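Local coordinates for holo-[acyl-carrier-protein] synthase (Neisseria meningitidis FAM18, PDB 5SUV) that belongs to the 4'-phosphopantetheinyl transferase superfamily and holds coenzyme A in its pockets as an assembly of three chains, at residues 8-13 with 117-122. Residues are numbered along the deposited sequence; the frame is centred on the assembly and turned at random.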
loop_
_atom_site.group_PDB
_atom_site.type_symbol
_atom_site.label_atom_id
_atom_site.label_comp_id
_atom_site.label_asym_id
_atom_site.label_seq_id
_atom_site.Cartn_x
_atom_site.Cartn_y
_atom_site.Cartn_z
ATOM N N THR A 8 -3.405 -5.444 -2.389
ATOM C CA THR A 8 -2.185 -4.827 -2.855
ATOM C C THR A 8 -1.507 -5.764 -3.841
ATOM O O THR A 8 -1.722 -6.977 -3.831
ATOM C CB THR A 8 -1.247 -4.498 -1.678
ATOM O OG1 THR A 8 -0.181 -3.676 -2.134
ATOM C CG2 THR A 8 -0.700 -5.777 -1.062
ATOM N N ASP A 9 -0.679 -5.179 -4.695
ATOM C CA ASP A 9 0.091 -5.968 -5.639
ATOM C C ASP A 9 1.345 -5.184 -5.997
ATOM O O ASP A 9 1.294 -3.962 -6.172
ATOM C CB ASP A 9 -0.744 -6.277 -6.883
ATOM C CG ASP A 9 -0.331 -7.562 -7.567
ATOM O OD1 ASP A 9 -0.136 -8.586 -6.876
ATOM O OD2 ASP A 9 -0.218 -7.555 -8.806
ATOM N N ILE A 10 2.469 -5.889 -6.082
ATOM C CA ILE A 10 3.688 -5.337 -6.661
ATOM C C ILE A 10 4.053 -6.168 -7.878
ATOM O O ILE A 10 3.952 -7.400 -7.866
ATOM C CB ILE A 10 4.849 -5.274 -5.645
ATOM C CG1 ILE A 10 4.828 -6.492 -4.731
ATOM C CG2 ILE A 10 4.767 -3.968 -4.855
ATOM C CD1 ILE A 10 5.986 -6.540 -3.746
ATOM N N VAL A 11 4.427 -5.479 -8.946
ATOM C CA VAL A 11 4.670 -6.090 -10.242
ATOM C C VAL A 11 5.961 -5.518 -10.791
ATOM O O VAL A 11 6.133 -4.293 -10.839
ATOM C CB VAL A 11 3.513 -5.839 -11.229
ATOM C CG1 VAL A 11 3.876 -6.345 -12.617
ATOM C CG2 VAL A 11 2.249 -6.508 -10.736
ATOM N N SER A 12 6.843 -6.401 -11.240
ATOM C CA SER A 12 8.107 -6.013 -11.848
ATOM C C SER A 12 7.922 -5.832 -13.348
ATOM O O SER A 12 7.366 -6.708 -14.019
ATOM C CB SER A 12 9.163 -7.082 -11.573
ATOM O OG SER A 12 10.231 -6.961 -12.488
ATOM N N LEU A 13 8.358 -4.689 -13.873
ATOM C CA LEU A 13 8.351 -4.519 -15.324
ATOM C C LEU A 13 9.103 -5.648 -16.020
ATOM O O LEU A 13 8.689 -6.115 -17.087
ATOM C CB LEU A 13 8.954 -3.170 -15.708
ATOM C CG LEU A 13 8.302 -1.918 -15.124
ATOM C CD1 LEU A 13 9.059 -0.682 -15.561
ATOM C CD2 LEU A 13 6.850 -1.826 -15.542
ATOM N N THR A 117 9.554 -1.206 -10.313
ATOM C CA THR A 117 8.474 -1.647 -9.440
ATOM C C THR A 117 7.203 -0.871 -9.754
ATOM O O THR A 117 7.197 0.364 -9.723
ATOM C CB THR A 117 8.867 -1.461 -7.975
ATOM O OG1 THR A 117 10.027 -2.252 -7.688
ATOM C CG2 THR A 117 7.754 -1.896 -7.051
ATOM N N VAL A 118 6.126 -1.596 -10.046
ATOM C CA VAL A 118 4.798 -1.017 -10.142
ATOM C C VAL A 118 3.997 -1.492 -8.944
ATOM O O VAL A 118 4.056 -2.666 -8.567
ATOM C CB VAL A 118 4.087 -1.395 -11.455
ATOM C CG1 VAL A 118 2.694 -0.785 -11.490
ATOM C CG2 VAL A 118 4.895 -0.915 -12.627
ATOM N N LEU A 119 3.269 -0.576 -8.334
ATOM C CA LEU A 119 2.537 -0.848 -7.110
ATOM C C LEU A 119 1.078 -0.441 -7.266
ATOM O O LEU A 119 0.782 0.615 -7.830
ATOM C CB LEU A 119 3.180 -0.090 -5.957
ATOM C CG LEU A 119 2.528 -0.061 -4.592
ATOM C CD1 LEU A 119 2.366 -1.465 -4.099
ATOM C CD2 LEU A 119 3.425 0.756 -3.670
ATOM N N ALA A 120 0.175 -1.279 -6.749
ATOM C CA ALA A 120 -1.253 -0.983 -6.721
ATOM C C ALA A 120 -1.813 -1.242 -5.326
ATOM O O ALA A 120 -1.467 -2.233 -4.676
ATOM C CB ALA A 120 -2.032 -1.825 -7.761
ATOM N N PHE A 121 -2.683 -0.340 -4.878
ATOM C CA PHE A 121 -3.461 -0.493 -3.654
ATOM C C PHE A 121 -4.939 -0.322 -3.994
ATOM O O PHE A 121 -5.298 0.571 -4.765
ATOM C CB PHE A 121 -3.095 0.543 -2.591
ATOM C CG PHE A 121 -1.842 0.242 -1.830
ATOM C CD1 PHE A 121 -0.597 0.433 -2.404
ATOM C CD2 PHE A 121 -1.910 -0.190 -0.515
ATOM C CE1 PHE A 121 0.557 0.174 -1.687
ATOM C CE2 PHE A 121 -0.757 -0.449 0.208
ATOM C CZ PHE A 121 0.483 -0.266 -0.380
ATOM N N VAL A 122 -5.786 -1.157 -3.400
ATOM C CA VAL A 122 -7.219 -1.139 -3.662
ATOM C C VAL A 122 -7.959 -1.318 -2.346
ATOM O O VAL A 122 -7.619 -2.199 -1.541
ATOM C CB VAL A 122 -7.633 -2.254 -4.650
ATOM C CG1 VAL A 122 -9.143 -2.323 -4.783
ATOM C CG2 VAL A 122 -6.997 -2.042 -6.014
#
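Ala-120 O is gripped by two donors of the neighbouring strand: the backbone N of Asp-9, 3.0 Å away, and the hydroxyl OG1 of Thr-8, 3.2 Å away, each tilted from the carbonyl plane. Threonine suits this place because OG1, set opposite the backbone N (chi1 -169°), bonds to the carbonyl and also sits 3.8 Å above the centre of the Phe-121 ring. The amide of Ala-120 returns a bond to Asp-9 O, and Val-11 with Val-118 forms the next hydrogen-bonded pair, in which Val-118 N lies 2.8 Å from Val-11 O and in that carbonyl's plane. Between these pairs, Ile-10 faces Leu-119 on the same side as Thr-8 and Phe-121. There CD1 of Leu-119 reaches over to Ile-10 CG2, at 3.5 Å, the branched chains crossing at a slant. This side meets the other subunits: Leu-119 packs on Leu-119 of both, while Phe-121 meets Phe-121 of the second edge-to-face and stacks on that of the third. On the opposite side Val-11, Val-118 and the small Ala-120 form an apolar patch, with Val-11 against Ala-55 of helix 46-63. Leu-13, just past the strand, lays CD2 against Val-118 CG2 at 3.6 Å, roughly at a right angle. Asp-9 is the polar exception there; its carboxylate leads away from strand 117-122 toward two fellow coenzyme A pocket residues, Glu-58, a like charge close by, and Lys-62, a long, weak ion-pair partner. An antiparallel pairing of the chain's first and last strands thus joins the trimer interface to a coenzyme A site, as expected of a trimeric AcpS-type fold.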